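Local coordinates for putative transcriptional regulator protein (Vibrio parahaemolyticus, PDB 3ER6), which is of unknown function but probably acts as a transcription factor that binds specific DNA sequences, this piece being its DJ-1/PfpI-like domain, at residues 18-23 with 56-61; 22-27 with 77-82; 50-55 with 68-73. The protein carries 1 engineered substitution. One frame throughout, in Å; residues are numbered along the deposited sequence.

Interaction 1. Residues 18-23 with 56-61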
loop_
_atom_site.group_PDB
_atom_site.type_symbol
_atom_site.label_atom_id
_atom_site.label_comp_id
_atom_site.label_asym_id
_atom_site.label_seq_id
_atom_site.Cartn_x
_atom_site.Cartn_y
_atom_site.Cartn_z
ATOM N N GLY A 18 1.484 -12.191 -4.897
ATOM C CA GLY A 18 2.219 -11.010 -5.298
ATOM C C GLY A 18 1.441 -10.133 -6.285
ATOM O O GLY A 18 1.827 -9.021 -6.564
ATOM N N ARG A 19 0.319 -10.603 -6.781
ATOM C CA ARG A 19 -0.532 -9.752 -7.608
ATOM C C ARG A 19 -1.146 -8.597 -6.811
ATOM O O ARG A 19 -1.388 -7.505 -7.368
ATOM C CB ARG A 19 -1.646 -10.596 -8.254
ATOM C CG ARG A 19 -1.159 -11.777 -9.189
ATOM C CD ARG A 19 -0.401 -11.282 -10.463
ATOM N NE ARG A 19 1.008 -11.012 -10.149
ATOM C CZ ARG A 19 1.832 -10.325 -10.945
ATOM N NH1 ARG A 19 3.067 -10.098 -10.577
ATOM N NH2 ARG A 19 1.404 -9.841 -12.106
ATOM N N TYR A 20 -1.344 -8.810 -5.500
ATOM C CA TYR A 20 -2.028 -7.850 -4.664
ATOM C C TYR A 20 -1.474 -7.972 -3.270
ATOM O O TYR A 20 -2.097 -8.591 -2.396
ATOM C CB TYR A 20 -3.558 -8.151 -4.656
ATOM C CG TYR A 20 -4.153 -7.885 -6.027
ATOM C CD1 TYR A 20 -4.293 -6.572 -6.497
ATOM C CD2 TYR A 20 -4.537 -8.941 -6.873
ATOM C CE1 TYR A 20 -4.853 -6.322 -7.796
ATOM C CE2 TYR A 20 -5.031 -8.716 -8.156
ATOM C CZ TYR A 20 -5.209 -7.437 -8.610
ATOM O OH TYR A 20 -5.738 -7.241 -9.878
ATOM N N PHE A 21 -0.253 -7.500 -3.074
ATOM C CA PHE A 21 0.329 -7.540 -1.715
ATOM C C PHE A 21 0.572 -6.155 -1.129
ATOM O O PHE A 21 0.903 -6.047 0.076
ATOM C CB PHE A 21 1.610 -8.393 -1.651
ATOM C CG PHE A 21 2.848 -7.690 -2.186
ATOM C CD1 PHE A 21 3.811 -7.183 -1.332
ATOM C CD2 PHE A 21 3.047 -7.562 -3.576
ATOM C CE1 PHE A 21 4.964 -6.527 -1.837
ATOM C CE2 PHE A 21 4.200 -6.939 -4.073
ATOM C CZ PHE A 21 5.152 -6.403 -3.200
ATOM N N ALA A 22 0.393 -5.093 -1.932
ATOM C CA ALA A 22 0.665 -3.716 -1.411
ATOM C C ALA A 22 -0.081 -3.416 -0.146
ATOM O O ALA A 22 0.474 -2.806 0.761
ATOM C CB ALA A 22 0.315 -2.652 -2.420
ATOM N N SER A 23 -1.354 -3.818 -0.049
ATOM C CA SER A 23 -2.094 -3.478 1.194
ATOM C C SER A 23 -1.564 -4.174 2.469
ATOM O O SER A 23 -1.755 -3.660 3.612
ATOM C CB SER A 23 -3.620 -3.713 1.026
ATOM O OG SER A 23 -3.908 -5.094 0.698
ATOM N N ILE A 56 6.011 -13.035 -6.266
ATOM C CA ILE A 56 6.397 -12.347 -7.515
ATOM C C ILE A 56 5.454 -11.126 -7.642
ATOM O O ILE A 56 4.265 -11.281 -7.866
ATOM C CB ILE A 56 6.243 -13.301 -8.680
ATOM C CG1 ILE A 56 7.099 -14.582 -8.420
ATOM C CG2 ILE A 56 6.630 -12.546 -10.018
ATOM C CD1 ILE A 56 8.650 -14.218 -8.306
ATOM N N GLY A 57 5.991 -9.929 -7.457
ATOM C CA GLY A 57 5.189 -8.703 -7.410
ATOM C C GLY A 57 5.177 -8.069 -8.791
ATOM O O GLY A 57 5.806 -8.578 -9.735
ATOM N N ARG A 58 4.426 -6.993 -8.935
ATOM C CA ARG A 58 4.373 -6.289 -10.194
ATOM C C ARG A 58 5.641 -5.481 -10.393
ATOM O O ARG A 58 6.391 -5.264 -9.467
ATOM C CB ARG A 58 3.146 -5.417 -10.179
ATOM C CG ARG A 58 1.887 -6.350 -10.269
ATOM C CD ARG A 58 0.714 -5.574 -10.074
ATOM N NE ARG A 58 -0.490 -6.375 -9.832
ATOM C CZ ARG A 58 -1.296 -6.901 -10.758
ATOM N NH1 ARG A 58 -1.034 -6.852 -12.075
ATOM N NH2 ARG A 58 -2.388 -7.526 -10.337
ATOM N N GLY A 59 5.903 -5.110 -11.632
ATOM C CA GLY A 59 7.092 -4.320 -11.956
ATOM C C GLY A 59 8.388 -5.139 -11.857
ATOM O O GLY A 59 9.452 -4.565 -11.651
ATOM N N GLY A 60 8.282 -6.463 -12.020
ATOM C CA GLY A 60 9.428 -7.364 -12.049
ATOM C C GLY A 60 10.182 -7.480 -10.742
ATOM O O GLY A 60 11.424 -7.527 -10.737
ATOM N N ILE A 61 9.481 -7.490 -9.620
ATOM C CA ILE A 61 10.162 -7.684 -8.333
ATOM C C ILE A 61 9.911 -9.058 -7.733
ATOM O O ILE A 61 8.893 -9.751 -8.035
ATOM C CB ILE A 61 9.745 -6.621 -7.269
ATOM C CG1 ILE A 61 8.227 -6.721 -6.964
ATOM C CG2 ILE A 61 10.168 -5.246 -7.758
ATOM C CD1 ILE A 61 7.681 -5.715 -5.922
HETATM O O HOH W 1 2.041 -6.330 -6.705
HETATM O O HOH W 2 3.164 -14.279 -5.912
HETATM O O HOH W 3 2.123 -12.960 -8.214
HETATM O O HOH W 4 -4.013 -9.130 -12.062
#

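Interaction 2. Residues 22-27 with 77-82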
loop_
_atom_site.group_PDB
_atom_site.type_symbol
_atom_site.label_atom_id
_atom_site.label_comp_id
_atom_site.label_asym_id
_atom_site.label_seq_id
_atom_site.Cartn_x
_atom_site.Cartn_y
_atom_site.Cartn_z
ATOM N N ALA A 22 0.393 -5.093 -1.932
ATOM C CA ALA A 22 0.665 -3.716 -1.411
ATOM C C ALA A 22 -0.081 -3.416 -0.146
ATOM O O ALA A 22 0.474 -2.806 0.761
ATOM C CB ALA A 22 0.315 -2.652 -2.420
ATOM N N SER A 23 -1.354 -3.818 -0.049
ATOM C CA SER A 23 -2.094 -3.478 1.194
ATOM C C SER A 23 -1.564 -4.174 2.469
ATOM O O SER A 23 -1.755 -3.660 3.612
ATOM C CB SER A 23 -3.620 -3.713 1.026
ATOM O OG SER A 23 -3.908 -5.094 0.698
ATOM N N ILE A 24 -0.945 -5.336 2.310
ATOM C CA ILE A 24 -0.257 -5.959 3.449
ATOM C C ILE A 24 0.890 -5.046 3.882
ATOM O O ILE A 24 1.072 -4.766 5.062
ATOM C CB ILE A 24 0.299 -7.349 3.041
ATOM C CG1 ILE A 24 -0.837 -8.373 3.105
ATOM C CG2 ILE A 24 1.448 -7.819 3.954
ATOM C CD1 ILE A 24 -1.347 -8.620 4.628
ATOM N N ILE A 25 1.677 -4.597 2.914
ATOM C CA ILE A 25 2.866 -3.748 3.215
ATOM C C ILE A 25 2.377 -2.407 3.818
ATOM O O ILE A 25 2.942 -1.930 4.794
ATOM C CB ILE A 25 3.646 -3.422 1.918
ATOM C CG1 ILE A 25 3.932 -4.695 1.100
ATOM C CG2 ILE A 25 4.967 -2.569 2.209
ATOM C CD1 ILE A 25 4.707 -5.740 1.940
ATOM N N SER A 26 1.327 -1.777 3.243
ATOM C CA SER A 26 0.887 -0.489 3.806
ATOM C C SER A 26 0.397 -0.671 5.263
ATOM O O SER A 26 0.626 0.203 6.093
ATOM C CB SER A 26 -0.192 0.181 2.935
ATOM O OG SER A 26 -1.356 -0.616 2.887
ATOM N N SER A 27 -0.234 -1.805 5.563
ATOM C CA SER A 27 -0.758 -2.044 6.893
ATOM C C SER A 27 0.402 -2.125 7.865
ATOM O O SER A 27 0.310 -1.566 8.932
ATOM C CB SER A 27 -1.613 -3.320 6.991
ATOM O OG SER A 27 -2.721 -3.255 6.089
ATOM N N ILE A 77 -1.708 -10.337 16.568
ATOM C CA ILE A 77 -2.501 -9.989 15.365
ATOM C C ILE A 77 -2.060 -10.860 14.182
ATOM O O ILE A 77 -0.856 -11.088 13.995
ATOM C CB ILE A 77 -2.301 -8.530 14.957
ATOM C CG1 ILE A 77 -2.707 -7.577 16.110
ATOM C CG2 ILE A 77 -3.099 -8.220 13.698
ATOM C CD1 ILE A 77 -1.995 -6.153 15.952
ATOM N N LEU A 78 -3.045 -11.360 13.415
ATOM C CA LEU A 78 -2.770 -11.986 12.123
ATOM C C LEU A 78 -3.454 -11.135 11.063
ATOM O O LEU A 78 -4.655 -10.901 11.171
ATOM C CB LEU A 78 -3.257 -13.454 12.065
ATOM C CG LEU A 78 -3.241 -14.133 10.664
ATOM C CD1 LEU A 78 -1.809 -14.467 10.153
ATOM C CD2 LEU A 78 -4.120 -15.418 10.564
ATOM N N ILE A 79 -2.717 -10.678 10.043
ATOM C CA ILE A 79 -3.355 -10.027 8.894
ATOM C C ILE A 79 -3.408 -11.011 7.726
ATOM O O ILE A 79 -2.415 -11.665 7.393
ATOM C CB ILE A 79 -2.587 -8.750 8.462
ATOM C CG1 ILE A 79 -2.393 -7.872 9.680
ATOM C CG2 ILE A 79 -3.329 -7.995 7.287
ATOM C CD1 ILE A 79 -1.574 -6.662 9.409
ATOM N N ILE A 80 -4.585 -11.142 7.139
ATOM C CA ILE A 80 -4.725 -11.960 5.974
ATOM C C ILE A 80 -4.960 -11.016 4.825
ATOM O O ILE A 80 -6.016 -10.326 4.738
ATOM C CB ILE A 80 -5.910 -12.923 6.104
ATOM C CG1 ILE A 80 -5.736 -13.838 7.351
ATOM C CG2 ILE A 80 -6.156 -13.673 4.803
ATOM C CD1 ILE A 80 -7.064 -14.600 7.642
ATOM N N GLY A 81 -3.967 -10.937 3.937
ATOM C CA GLY A 81 -4.113 -10.033 2.763
ATOM C C GLY A 81 -4.984 -10.559 1.617
ATOM O O GLY A 81 -5.603 -11.629 1.697
ATOM N N SER A 82 -4.983 -9.805 0.505
ATOM C CA SER A 82 -5.685 -10.142 -0.723
ATOM C C SER A 82 -5.358 -11.521 -1.273
ATOM O O SER A 82 -4.204 -11.995 -1.244
ATOM C CB SER A 82 -5.368 -9.091 -1.809
ATOM O OG SER A 82 -6.206 -9.313 -2.918
HETATM O O HOH W 5 -2.891 -7.605 0.269
#

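Interaction 3. Residues 50-55 with 68-73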
loop_
_atom_site.group_PDB
_atom_site.type_symbol
_atom_site.label_atom_id
_atom_site.label_comp_id
_atom_site.label_asym_id
_atom_site.label_seq_id
_atom_site.Cartn_x
_atom_site.Cartn_y
_atom_site.Cartn_z
ATOM N N PRO A 50 2.055 -18.207 1.616
ATOM C CA PRO A 50 1.372 -19.477 1.831
ATOM C C PRO A 50 2.239 -20.730 1.694
ATOM O O PRO A 50 1.988 -21.719 2.422
ATOM C CB PRO A 50 0.233 -19.483 0.791
ATOM C CG PRO A 50 0.041 -18.038 0.384
ATOM C CD PRO A 50 1.459 -17.398 0.521
ATOM N N ASN A 51 3.217 -20.699 0.791
ATOM C CA ASN A 51 4.133 -21.823 0.580
ATOM C C ASN A 51 5.534 -21.433 1.057
ATOM O O ASN A 51 6.516 -22.124 0.776
ATOM C CB ASN A 51 4.152 -22.168 -0.931
ATOM C CG ASN A 51 4.444 -20.907 -1.819
ATOM O OD1 ASN A 51 4.649 -19.764 -1.315
ATOM N ND2 ASN A 51 4.467 -21.115 -3.139
ATOM N N ASN A 52 5.636 -20.331 1.791
ATOM C CA ASN A 52 6.941 -19.799 2.253
ATOM C C ASN A 52 7.923 -19.557 1.093
ATOM O O ASN A 52 9.177 -19.526 1.305
ATOM C CB ASN A 52 7.567 -20.723 3.337
ATOM C CG ASN A 52 6.610 -20.987 4.502
ATOM O OD1 ASN A 52 6.141 -20.044 5.127
ATOM N ND2 ASN A 52 6.334 -22.273 4.811
ATOM N N ARG A 53 7.391 -19.384 -0.117
ATOM C CA ARG A 53 8.251 -19.005 -1.283
ATOM C C ARG A 53 8.175 -17.490 -1.490
ATOM O O ARG A 53 7.267 -16.871 -0.984
ATOM C CB ARG A 53 7.770 -19.718 -2.572
ATOM C CG ARG A 53 7.698 -21.268 -2.475
ATOM C CD ARG A 53 9.049 -21.917 -2.422
ATOM N NE ARG A 53 9.741 -21.668 -3.685
ATOM C CZ ARG A 53 11.065 -21.595 -3.826
ATOM N NH1 ARG A 53 11.877 -21.801 -2.775
ATOM N NH2 ARG A 53 11.573 -21.313 -5.028
ATOM N N PRO A 54 9.100 -16.905 -2.272
ATOM C CA PRO A 54 9.035 -15.488 -2.624
ATOM C C PRO A 54 7.712 -15.146 -3.352
ATOM O O PRO A 54 7.134 -16.003 -4.021
ATOM C CB PRO A 54 10.163 -15.316 -3.650
ATOM C CG PRO A 54 11.136 -16.412 -3.357
ATOM C CD PRO A 54 10.292 -17.578 -2.819
ATOM N N LEU A 55 7.244 -13.923 -3.169
ATOM C CA LEU A 55 6.116 -13.465 -3.927
ATOM C C LEU A 55 6.736 -12.920 -5.179
ATOM O O LEU A 55 7.799 -12.294 -5.121
ATOM C CB LEU A 55 5.362 -12.332 -3.216
ATOM C CG LEU A 55 4.546 -12.741 -1.962
ATOM C CD1 LEU A 55 3.706 -11.578 -1.634
ATOM C CD2 LEU A 55 3.682 -13.949 -2.212
ATOM N N GLN A 68 8.870 -18.523 8.164
ATOM C CA GLN A 68 7.818 -19.445 7.668
ATOM C C GLN A 68 6.571 -19.339 8.561
ATOM O O GLN A 68 6.699 -19.172 9.780
ATOM C CB GLN A 68 8.358 -20.894 7.665
ATOM C CG GLN A 68 9.529 -21.074 6.685
ATOM C CD GLN A 68 9.886 -22.540 6.437
ATOM O OE1 GLN A 68 9.876 -23.314 7.379
ATOM N NE2 GLN A 68 10.210 -22.916 5.171
ATOM N N TRP A 69 5.382 -19.414 7.966
ATOM C CA TRP A 69 4.149 -19.303 8.766
ATOM C C TRP A 69 4.072 -20.383 9.853
ATOM O O TRP A 69 3.547 -20.120 10.950
ATOM C CB TRP A 69 2.897 -19.289 7.889
ATOM C CG TRP A 69 2.589 -20.529 7.038
ATOM C CD1 TRP A 69 2.897 -20.726 5.712
ATOM C CD2 TRP A 69 1.903 -21.720 7.461
ATOM N NE1 TRP A 69 2.455 -21.945 5.303
ATOM C CE2 TRP A 69 1.830 -22.578 6.340
ATOM C CE3 TRP A 69 1.333 -22.129 8.674
ATOM C CZ2 TRP A 69 1.187 -23.831 6.391
ATOM C CZ3 TRP A 69 0.710 -23.381 8.738
ATOM C CH2 TRP A 69 0.675 -24.226 7.620
ATOM N N GLN A 70 4.634 -21.558 9.562
ATOM C CA GLN A 70 4.640 -22.691 10.506
ATOM C C GLN A 70 5.463 -22.392 11.765
ATOM O O GLN A 70 5.249 -23.005 12.791
ATOM C CB GLN A 70 5.155 -24.017 9.853
ATOM C CG GLN A 70 4.322 -24.632 8.771
ATOM C CD GLN A 70 4.687 -24.131 7.389
ATOM O OE1 GLN A 70 5.277 -23.035 7.263
ATOM N NE2 GLN A 70 4.289 -24.882 6.328
ATOM N N SER A 71 6.373 -21.415 11.735
ATOM C CA SER A 71 7.114 -21.075 12.965
ATOM C C SER A 71 6.305 -20.292 13.998
ATOM O O SER A 71 6.811 -20.017 15.083
ATOM C CB SER A 71 8.376 -20.263 12.631
ATOM O OG SER A 71 9.197 -20.979 11.734
ATOM N N PHE A 72 5.078 -19.904 13.675
ATOM C CA PHE A 72 4.288 -19.080 14.575
ATOM C C PHE A 72 3.158 -19.884 15.205
ATOM O O PHE A 72 2.211 -20.233 14.541
ATOM C CB PHE A 72 3.774 -17.802 13.849
ATOM C CG PHE A 72 4.899 -16.938 13.319
ATOM C CD1 PHE A 72 5.649 -16.155 14.171
ATOM C CD2 PHE A 72 5.227 -16.939 11.975
ATOM C CE1 PHE A 72 6.731 -15.406 13.719
ATOM C CE2 PHE A 72 6.273 -16.178 11.495
ATOM C CZ PHE A 72 7.050 -15.411 12.341
ATOM N N ASP A 73 3.300 -20.255 16.472
ATOM C CA ASP A 73 2.200 -20.902 17.207
ATOM C C ASP A 73 1.287 -19.907 17.834
ATOM O O ASP A 73 0.134 -20.233 18.123
ATOM C CB ASP A 73 2.733 -21.741 18.368
ATOM C CG ASP A 73 3.303 -23.033 17.919
ATOM O OD1 ASP A 73 2.923 -23.500 16.794
ATOM O OD2 ASP A 73 4.132 -23.579 18.706
HETATM O O HOH W 6 10.752 -21.276 2.822
#

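Interaction 1. Residues 18-23 with 56-61
G18 and G57 bring the two backbones within 4.3 Å, CA to CA, where a pair of C-H...O contacts (G18 CA to I56 O, G57 CA to G18 O) joins the loop ahead of helix 22-37 to the small antiparallel hairpin 55-57/61-64 of this DJ-1/PfpI-type domain. From the hairpin turn, R58 reaches across with its chain extended from CG to NE (chi2 172°), which lets the guanidinium grip R19 O side-on: NE donates at 2.9 Å to R19 O in the carbonyl plane, on a lone pair, while NH2 reaches R19 O at 3.1 Å from a tilted direction. The same NH2 sits over the face of the Y20 ring in a cation-pi contact, R58 CZ 4.9 Å from the Y20 ring centroid, but the planes stand 62° apart, so the group dips toward the ring instead of stacking flat. A salt bridge from R58 NH1 to E32 and a hydrogen bond from Y20 OH to T33, both of the second subunit, place these groups in the dimer interface. R19 bends at chi2 and chi3 to fold back over the hairpin, R58 CG lying over one face of the R19 guanidinium. I61 CD1 meets the edge of the F21 ring, 3.8 Å from F21 CZ. R19 NH1 donates almost straight (175°) to I56 O at 3.2 Å, from above the carbonyl plane, and water 3 bridges R19 NE to the same I56 O.

Interaction 2. Residues 22-27 with 77-82
I79 is where strand 77-80 first meets helix 22-27, its side chain directed at the helix. Its CG2 presses on I24 CD1 at 3.4 Å, a close approach for two methyl groups, as the two side chains run alongside in opposing directions. The other branch runs out extended (chi2 176°), carrying I79 CD1 to 4.1 Å from S27 CB. S27 is itself tied to the preceding helical turn, its OG donating to S23 O at 2.7 Å, and S27 N donates to the same oxygen. At I80 the strand turns its side chain away from the helix. G81 comes next and, with no side chain, admits I24 at close range: I24 CG1 lies 3.7 Å from G81 CA, and I24 CD1 3.6 Å from G81 N. S82 then closes the contact through water 5, which accepts from S82 N at 3.0 Å and donates to S23 OG at 2.7 Å, a polar link beside the isoleucines. S82 OG is bonded elsewhere, to G84 N and to D115 and T116. In this alpha/beta sandwich of the DJ-1/PfpI family, helix 22-27 runs roughly antiparallel to strand 77-80, at 152°. The strand lies between strands 9-14 and 110-114; helices 22-37 and 173-184 cover one face of the sheet there, and L78 and I80 face helix 95-106 on the other.

Interaction 3. Residues 50-55 with 68-73
N52 drives its side chain into the segment 68-73, and each atom from CB onward meets an atom there. Its CB lies 3.9 Å from Q68 CG, and its CG, turned away from its own carbonyl carbon (chi1 -54°), rests 3.6 Å from Q68 CB, the two side chains crossing at about a right angle. At the tip the amide divides its work. N52 OD1 accepts from W69 N at 3.0 Å along a fairly straight path (153°), while N52 ND2 donates to Q70 OE1 at 2.8 Å, arriving in the carbonyl plane of the glutamine on a lone pair. Both ends of the amide are thus fixed, which holds its rotation.

Segment 68-73 contains a short 3-10 turn, 69-71, in the connection between strands 61-64 and 77-80 of the DJ-1/PfpI domain; segment 50-55 follows edge strand 43-48 and contains an Asx turn, in which N51 OD1 accepts from R53 N at 3.0 Å. A third hydrogen bond joins the two loops through the indole: W69 NE1 donates to P50 O at 2.9 Å, approaching from above the carbonyl plane at a bent 135°. The same ring carries Q70 CD over the centre of one face, 3.4 Å above its plane, so the residue bonded to N52 is braced on the indole. W69 also meets W100, A96 and L97 of helix 95-106. Water 6 donates to N52 O and accepts from Q68 NE2 at 2.9 Å.

Overall arrangement
The segments come in the order 18-23, 22-27, 50-55, 56-61, 68-73, 77-82. Interaction 3 is nested in the loop closed by interaction 2, whereas interactions 1 and 3 alternate along the chain. Interactions 1 and 2 share A22 and S23 at the start of helix 22-37, their centres about 13 Å apart; the centres of 1 and 3 are about 17 Å apart and those of 2 and 3 about 14 Å. The second subunit touches 1 and 2. Interaction 2 lies about 4 Å from the chain centre, interaction 1 at the hairpin facing the second subunit, interaction 3 at the surface. L55 of interaction 3 packs on F21 and G18 of interaction 1, and all six segments belong to the DJ-1/PfpI-type domain.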